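2-hydroxyisobutanoyl-CoA mutase large subunit (Aquincola tertiaricarbonis, PDB 4R3U) catalyses, together with a small cobalamin-binding subunit, the stereospecific isomerization of 2-hydroxyisobutyryl-CoA and (S)-3-hydroxybutyryl-CoA. Local coordinates at residues 519-524 with 547-552; 157-162 with 510-515. One frame throughout, in Å; residues are numbered along the deposited sequence.

Interaction 1: residues 519-524 with 547-552; sequences AKVQAM and VKAGAT
V521 and A549 carry the apolar packing, facing each other where helix 518-532 meets the end of helix 540-549, their CA atoms 6.3 Å apart. The two methyls of V521 divide the work. CG2, placed anti to its own carbonyl carbon, meets A549 CB at 3.7 Å and also lies against A549 O, at 3.4 Å, as a packing contact, while CG1, anti to the backbone N (chi1 171°), reaches A551 CB at 4.0 Å, on the turn beyond the helix. A beta-branched residue suits this place because its fork serves both alanines at once, and the alanines, small as they are, let the helices come close. One turn further along, M524 has an extended chain that carries SD alongside A549 CB at 4.1 Å; its side chain also packs on E545 and L546 of helix 540-549.

The chain leaves helix 540-549 through a Schellman motif, with G550 at positive phi (104°), a backbone shape at which a side chain would collide with the carbonyl oxygen of A549, hence glycine. G550 N bonds back to V547 O at 3.2 Å. This turn sets A551 beside the valine.

No hydrogen bond crosses between the segments. Polar groups of the turn are bound from outside the two segments: G550 O accepts from R516, and T552, the N-cap residue of helix 553-564, bonds D138 through OG1.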
ATOM      1  N   ALA A 519      17.979  -6.274 -54.572  1.00 56.50           N
ATOM      2  CA  ALA A 519      17.265  -5.669 -55.696  1.00 57.10           C
ATOM      3  C   ALA A 519      15.774  -5.494 -55.395  1.00 58.64           C
ATOM      4  O   ALA A 519      15.268  -4.388 -55.577  1.00 58.70           O
ATOM      5  CB  ALA A 519      17.460  -6.514 -56.950  1.00 60.52           C
ATOM      6  N   LYS A 520      15.091  -6.565 -54.898  1.00 52.56           N
ATOM      7  CA  LYS A 520      13.664  -6.570 -54.549  1.00 51.26           C
ATOM      8  C   LYS A 520      13.357  -5.629 -53.374  1.00 53.34           C
ATOM      9  O   LYS A 520      12.359  -4.909 -53.431  1.00 52.53           O
ATOM     10  CB  LYS A 520      13.167  -8.000 -54.283  1.00 54.27           C
ATOM     11  CG  LYS A 520      11.653  -8.123 -54.123  1.00 78.18           C
ATOM     12  CD  LYS A 520      11.124  -9.463 -54.650  1.00100.15           C
ATOM     13  CE  LYS A 520       9.712  -9.809 -54.196  1.00111.56           C
ATOM     14  NZ  LYS A 520       8.676  -8.806 -54.591  1.00114.20           N
ATOM     15  N   VAL A 521      14.220  -5.612 -52.329  1.00 47.85           N
ATOM     16  CA  VAL A 521      14.077  -4.735 -51.170  1.00 45.21           C
ATOM     17  C   VAL A 521      14.245  -3.252 -51.596  1.00 49.56           C
ATOM     18  O   VAL A 521      13.426  -2.406 -51.217  1.00 48.72           O
ATOM     19  CB  VAL A 521      15.014  -5.162 -49.986  1.00 47.77           C
ATOM     20  CG1 VAL A 521      15.047  -4.118 -48.847  1.00 43.96           C
ATOM     21  CG2 VAL A 521      14.618  -6.528 -49.436  1.00 47.61           C
ATOM     22  N   GLN A 522      15.269  -2.953 -52.412  1.00 47.39           N
ATOM     23  CA  GLN A 522      15.502  -1.583 -52.895  1.00 46.87           C
ATOM     24  C   GLN A 522      14.362  -1.040 -53.734  1.00 49.46           C
ATOM     25  O   GLN A 522      13.983   0.122 -53.562  1.00 48.14           O
ATOM     26  CB  GLN A 522      16.853  -1.444 -53.609  1.00 49.19           C
ATOM     27  CG  GLN A 522      18.061  -1.568 -52.666  1.00 52.83           C
ATOM     28  CD  GLN A 522      18.010  -0.648 -51.483  1.00 56.14           C
ATOM     29  OE1 GLN A 522      17.714   0.555 -51.586  1.00 52.00           O
ATOM     30  NE2 GLN A 522      18.287  -1.207 -50.326  1.00 52.28           N
ATOM     31  N   ALA A 523      13.785  -1.902 -54.595  1.00 46.69           N
ATOM     32  CA  ALA A 523      12.632  -1.595 -55.454  1.00 47.42           C
ATOM     33  C   ALA A 523      11.382  -1.315 -54.600  1.00 51.85           C
ATOM     34  O   ALA A 523      10.645  -0.365 -54.878  1.00 51.17           O
ATOM     35  CB  ALA A 523      12.367  -2.757 -56.395  1.00 49.91           C
ATOM     36  N   MET A 524      11.172  -2.126 -53.533  1.00 48.41           N
ATOM     37  CA  MET A 524      10.053  -1.997 -52.614  1.00 47.34           C
ATOM     38  C   MET A 524      10.173  -0.694 -51.803  1.00 51.96           C
ATOM     39  O   MET A 524       9.145  -0.123 -51.436  1.00 54.22           O
ATOM     40  CB  MET A 524       9.999  -3.199 -51.673  1.00 48.84           C
ATOM     41  CG  MET A 524       9.284  -4.407 -52.224  1.00 53.34           C
ATOM     42  SD  MET A 524       9.227  -5.745 -50.990  1.00 55.05           S
ATOM     43  CE  MET A 524       8.108  -6.859 -51.791  1.00 54.59           C
ATOM     44  N   VAL A 547       9.545  -5.615 -44.388  1.00 33.48           N
ATOM     45  CA  VAL A 547      10.060  -6.350 -43.208  1.00 31.78           C
ATOM     46  C   VAL A 547      10.228  -7.871 -43.494  1.00 39.33           C
ATOM     47  O   VAL A 547      11.273  -8.451 -43.149  1.00 39.80           O
ATOM     48  CB  VAL A 547       9.300  -6.043 -41.883  1.00 31.61           C
ATOM     49  CG1 VAL A 547       9.305  -4.545 -41.586  1.00 29.67           C
ATOM     50  CG2 VAL A 547       7.877  -6.595 -41.878  1.00 31.60           C
ATOM     51  N   LYS A 548       9.236  -8.470 -44.219  1.00 35.90           N
ATOM     52  CA  LYS A 548       9.230  -9.867 -44.662  1.00 37.02           C
ATOM     53  C   LYS A 548      10.425 -10.116 -45.565  1.00 45.55           C
ATOM     54  O   LYS A 548      11.114 -11.134 -45.408  1.00 47.17           O
ATOM     55  CB  LYS A 548       7.938 -10.197 -45.436  1.00 38.27           C
ATOM     56  CG  LYS A 548       6.800 -10.665 -44.561  1.00 41.87           C
ATOM     57  CD  LYS A 548       5.482 -10.659 -45.292  1.00 51.69           C
ATOM     58  CE  LYS A 548       4.454 -11.538 -44.613  1.00 62.48           C
ATOM     59  NZ  LYS A 548       3.188 -11.616 -45.402  1.00 69.02           N
ATOM     60  N   ALA A 549      10.674  -9.174 -46.508  1.00 42.40           N
ATOM     61  CA  ALA A 549      11.734  -9.271 -47.501  1.00 43.58           C
ATOM     62  C   ALA A 549      13.166  -9.136 -46.931  1.00 48.41           C
ATOM     63  O   ALA A 549      14.143  -9.407 -47.638  1.00 51.30           O
ATOM     64  CB  ALA A 549      11.477  -8.274 -48.624  1.00 44.94           C
ATOM     65  N   GLY A 550      13.266  -8.752 -45.668  1.00 43.29           N
ATOM     66  CA  GLY A 550      14.536  -8.579 -44.974  1.00 42.48           C
ATOM     67  C   GLY A 550      14.976  -7.137 -44.772  1.00 44.11           C
ATOM     68  O   GLY A 550      16.137  -6.892 -44.427  1.00 41.54           O
ATOM     69  N   ALA A 551      14.048  -6.166 -44.970  1.00 39.47           N
ATOM     70  CA  ALA A 551      14.344  -4.747 -44.754  1.00 36.68           C
ATOM     71  C   ALA A 551      14.488  -4.489 -43.259  1.00 36.93           C
ATOM     72  O   ALA A 551      13.792  -5.100 -42.427  1.00 33.28           O
ATOM     73  CB  ALA A 551      13.220  -3.878 -45.308  1.00 37.58           C
ATOM     74  N   THR A 552      15.404  -3.586 -42.920  1.00 33.79           N
ATOM     75  CA  THR A 552      15.619  -3.179 -41.535  1.00 31.14           C
ATOM     76  C   THR A 552      14.788  -1.932 -41.298  1.00 36.18           C
ATOM     77  O   THR A 552      14.310  -1.324 -42.260  1.00 37.98           O
ATOM     78  CB  THR A 552      17.107  -2.966 -41.229  1.00 31.87           C
ATOM     79  OG1 THR A 552      17.567  -1.816 -41.937  1.00 35.59           O
ATOM     80  CG2 THR A 552      17.964  -4.181 -41.556  1.00 31.28           C
TER

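Interaction 2: residues 157-162 with 510-515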
ATOM      1  N   THR A 157      15.296  -5.795 -37.236  1.00 33.21           N
ATOM      2  CA  THR A 157      14.727  -6.739 -38.219  1.00 33.25           C
ATOM      3  C   THR A 157      13.584  -7.616 -37.622  1.00 34.15           C
ATOM      4  O   THR A 157      13.433  -7.723 -36.402  1.00 31.38           O
ATOM      5  CB  THR A 157      15.863  -7.657 -38.727  1.00 38.26           C
ATOM      6  OG1 THR A 157      16.343  -8.459 -37.641  1.00 38.25           O
ATOM      7  CG2 THR A 157      17.027  -6.888 -39.325  1.00 34.22           C
ATOM      8  N   LEU A 158      12.802  -8.246 -38.500  1.00 31.70           N
ATOM      9  CA  LEU A 158      11.729  -9.171 -38.138  1.00 31.69           C
ATOM     10  C   LEU A 158      12.358 -10.391 -37.427  1.00 38.92           C
ATOM     11  O   LEU A 158      11.758 -10.935 -36.489  1.00 39.59           O
ATOM     12  CB  LEU A 158      10.968  -9.583 -39.400  1.00 32.92           C
ATOM     13  CG  LEU A 158      10.031 -10.796 -39.361  1.00 36.59           C
ATOM     14  CD1 LEU A 158       8.889 -10.598 -38.359  1.00 34.87           C
ATOM     15  CD2 LEU A 158       9.471 -11.054 -40.750  1.00 38.76           C
ATOM     16  N   ALA A 159      13.596 -10.769 -37.841  1.00 35.45           N
ATOM     17  CA  ALA A 159      14.403 -11.830 -37.249  1.00 34.61           C
ATOM     18  C   ALA A 159      14.564 -11.624 -35.735  1.00 37.24           C
ATOM     19  O   ALA A 159      14.461 -12.594 -34.984  1.00 36.66           O
ATOM     20  CB  ALA A 159      15.763 -11.869 -37.913  1.00 35.48           C
ATOM     21  N   ASP A 160      14.777 -10.361 -35.282  1.00 33.06           N
ATOM     22  CA  ASP A 160      14.930  -9.998 -33.868  1.00 30.43           C
ATOM     23  C   ASP A 160      13.604 -10.183 -33.136  1.00 37.37           C
ATOM     24  O   ASP A 160      13.594 -10.518 -31.932  1.00 38.38           O
ATOM     25  CB  ASP A 160      15.333  -8.525 -33.694  1.00 29.69           C
ATOM     26  CG  ASP A 160      16.623  -8.045 -34.313  1.00 38.66           C
ATOM     27  OD1 ASP A 160      17.542  -8.873 -34.499  1.00 38.13           O
ATOM     28  OD2 ASP A 160      16.757  -6.818 -34.515  1.00 46.68           O
ATOM     29  N   MET A 161      12.487  -9.854 -33.824  1.00 33.39           N
ATOM     30  CA  MET A 161      11.157 -10.015 -33.219  1.00 33.10           C
ATOM     31  C   MET A 161      10.823 -11.519 -33.007  1.00 38.38           C
ATOM     32  O   MET A 161      10.144 -11.859 -32.037  1.00 39.10           O
ATOM     33  CB  MET A 161      10.058  -9.309 -34.039  1.00 34.92           C
ATOM     34  CG  MET A 161       8.729  -9.236 -33.297  1.00 36.05           C
ATOM     35  SD  MET A 161       7.494  -8.186 -34.078  1.00 38.77           S
ATOM     36  CE  MET A 161       8.242  -6.516 -33.733  1.00 34.95           C
ATOM     37  N   GLU A 162      11.324 -12.400 -33.890  1.00 33.84           N
ATOM     38  CA  GLU A 162      11.136 -13.839 -33.795  1.00 33.73           C
ATOM     39  C   GLU A 162      11.834 -14.306 -32.534  1.00 38.08           C
ATOM     40  O   GLU A 162      11.240 -15.078 -31.780  1.00 38.37           O
ATOM     41  CB  GLU A 162      11.699 -14.545 -35.038  1.00 36.10           C
ATOM     42  CG  GLU A 162      10.910 -14.222 -36.296  1.00 46.18           C
ATOM     43  CD  GLU A 162      11.530 -14.584 -37.632  1.00 64.33           C
ATOM     44  OE1 GLU A 162      12.748 -14.868 -37.684  1.00 70.50           O
ATOM     45  OE2 GLU A 162      10.793 -14.539 -38.641  1.00 50.29           O
ATOM     46  N   ARG A 510      23.486  -7.541 -39.888  1.00 40.50           N
ATOM     47  CA  ARG A 510      24.403  -7.686 -41.034  1.00 40.90           C
ATOM     48  C   ARG A 510      24.050  -8.915 -41.883  1.00 45.04           C
ATOM     49  O   ARG A 510      24.125  -8.851 -43.122  1.00 46.88           O
ATOM     50  CB  ARG A 510      25.877  -7.788 -40.573  1.00 40.07           C
ATOM     51  CG  ARG A 510      26.511  -6.476 -40.110  1.00 46.94           C
ATOM     52  CD  ARG A 510      28.012  -6.621 -39.899  1.00 57.57           C
ATOM     53  NE  ARG A 510      28.591  -5.433 -39.268  1.00 73.54           N
ATOM     54  CZ  ARG A 510      29.820  -5.370 -38.746  1.00 96.25           C
ATOM     55  NH1 ARG A 510      30.606  -6.443 -38.745  1.00 88.21           N
ATOM     56  NH2 ARG A 510      30.258  -4.242 -38.198  1.00 81.25           N
ATOM     57  N   ARG A 511      23.685 -10.026 -41.200  1.00 38.47           N
ATOM     58  CA  ARG A 511      23.312 -11.312 -41.765  1.00 38.28           C
ATOM     59  C   ARG A 511      22.007 -11.171 -42.547  1.00 41.60           C
ATOM     60  O   ARG A 511      21.943 -11.600 -43.705  1.00 44.05           O
ATOM     61  CB  ARG A 511      23.163 -12.355 -40.637  1.00 38.73           C
ATOM     62  CG  ARG A 511      23.076 -13.807 -41.102  1.00 55.56           C
ATOM     63  CD  ARG A 511      22.369 -14.717 -40.106  1.00 76.79           C
ATOM     64  NE  ARG A 511      21.104 -14.182 -39.580  1.00 86.59           N
ATOM     65  CZ  ARG A 511      19.917 -14.763 -39.726  1.00 97.35           C
ATOM     66  NH1 ARG A 511      19.807 -15.908 -40.390  1.00 87.36           N
ATOM     67  NH2 ARG A 511      18.832 -14.205 -39.211  1.00 76.27           N
ATOM     68  N   VAL A 512      20.983 -10.541 -41.939  1.00 35.66           N
ATOM     69  CA  VAL A 512      19.659 -10.297 -42.541  1.00 34.80           C
ATOM     70  C   VAL A 512      19.822  -9.532 -43.864  1.00 42.50           C
ATOM     71  O   VAL A 512      19.254  -9.950 -44.885  1.00 44.27           O
ATOM     72  CB  VAL A 512      18.674  -9.612 -41.542  1.00 35.65           C
ATOM     73  CG1 VAL A 512      17.398  -9.115 -42.234  1.00 35.38           C
ATOM     74  CG2 VAL A 512      18.335 -10.546 -40.371  1.00 34.12           C
ATOM     75  N   ARG A 513      20.636  -8.448 -43.851  1.00 38.92           N
ATOM     76  CA  ARG A 513      20.961  -7.642 -45.031  1.00 38.86           C
ATOM     77  C   ARG A 513      21.709  -8.463 -46.087  1.00 46.24           C
ATOM     78  O   ARG A 513      21.468  -8.270 -47.282  1.00 49.83           O
ATOM     79  CB  ARG A 513      21.823  -6.433 -44.648  1.00 34.20           C
ATOM     80  CG  ARG A 513      21.143  -5.380 -43.814  1.00 31.57           C
ATOM     81  CD  ARG A 513      22.173  -4.341 -43.457  1.00 38.11           C
ATOM     82  NE  ARG A 513      21.670  -3.281 -42.577  1.00 40.22           N
ATOM     83  CZ  ARG A 513      22.349  -2.789 -41.545  1.00 47.57           C
ATOM     84  NH1 ARG A 513      23.534  -3.296 -41.218  1.00 26.09           N
ATOM     85  NH2 ARG A 513      21.838  -1.809 -40.814  1.00 37.86           N
ATOM     86  N   ALA A 514      22.625  -9.358 -45.659  1.00 42.57           N
ATOM     87  CA  ALA A 514      23.425 -10.203 -46.577  1.00 44.39           C
ATOM     88  C   ALA A 514      22.569 -11.274 -47.295  1.00 51.00           C
ATOM     89  O   ALA A 514      22.637 -11.384 -48.515  1.00 52.82           O
ATOM     90  CB  ALA A 514      24.574 -10.861 -45.822  1.00 44.64           C
ATOM     91  N   GLU A 515      21.731 -12.013 -46.526  1.00 47.93           N
ATOM     92  CA  GLU A 515      20.837 -13.101 -46.954  1.00 48.87           C
ATOM     93  C   GLU A 515      19.668 -12.664 -47.839  1.00 52.61           C
ATOM     94  O   GLU A 515      19.135 -13.496 -48.584  1.00 55.52           O
ATOM     95  CB  GLU A 515      20.268 -13.831 -45.718  1.00 48.94           C
ATOM     96  CG  GLU A 515      21.174 -14.915 -45.153  1.00 59.34           C
ATOM     97  CD  GLU A 515      20.758 -15.554 -43.836  1.00 85.93           C
ATOM     98  OE1 GLU A 515      21.430 -16.530 -43.429  1.00 81.34           O
ATOM     99  OE2 GLU A 515      19.791 -15.072 -43.197  1.00 81.90           O
TER
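A capping box starts helix 158-164, and T157, its N-cap residue, turns a methyl toward V512 on helix 501-515. T157 CG2 and V512 CG1 approach tip to tip at 3.7 Å. The other valine methyl, CG2, rests against A159 CB at 3.8 Å, so the beta-branched side chain covers both the cap and the first turn. An alanine in place of V512 would lose both methyls and would probably open a gap beside T157 and A159, weakening the apolar link between the helices.

Within the capping box, T157 N donates to D160 OD2 at 3.3 Å, coming from above the carboxylate plane, and D160 N returns a weak bond to T157 OG1. Threonine fits because, with chi1 at 65°, OG1 faces D160 N for its weak capping bond while CG2 packs on the valine. D160 is anchored further by R508 and Q505 of helix 501-515, which tie the box to the same helix that V512 belongs to.

At the more exposed border, the R511 chain bends at chi3 (47°), bringing NH2 within 4.1 Å of A159 CB, which lies at the guanidinium edge. R511 NH1 also pairs with E515 OE2 at 2.9 Å, a charge attraction with the oxygen well out of the guanidinium plane.

How the interactions relate
Interactions 1 and 2 are neighbours in one helical cluster, their centres about 11 Å apart. Helices 501-515 and 518-532 follow each other in the chain, one supplying V512 to interaction 2 and the other V521 to interaction 1. The contacts meet directly where G550 O packs on V512 CG1 at 3.4 Å and T552 CG2 touches T157 CG2 at 3.6 Å, so two N-cap threonines lie side by side. D138 adds a polar tie, binding both T552 and R513. Both contacts lie away from the substrate and cobalamin sites, their centres about 33 and 30 Å from the chain centre, and are structural packing between helices outside the substrate pocket.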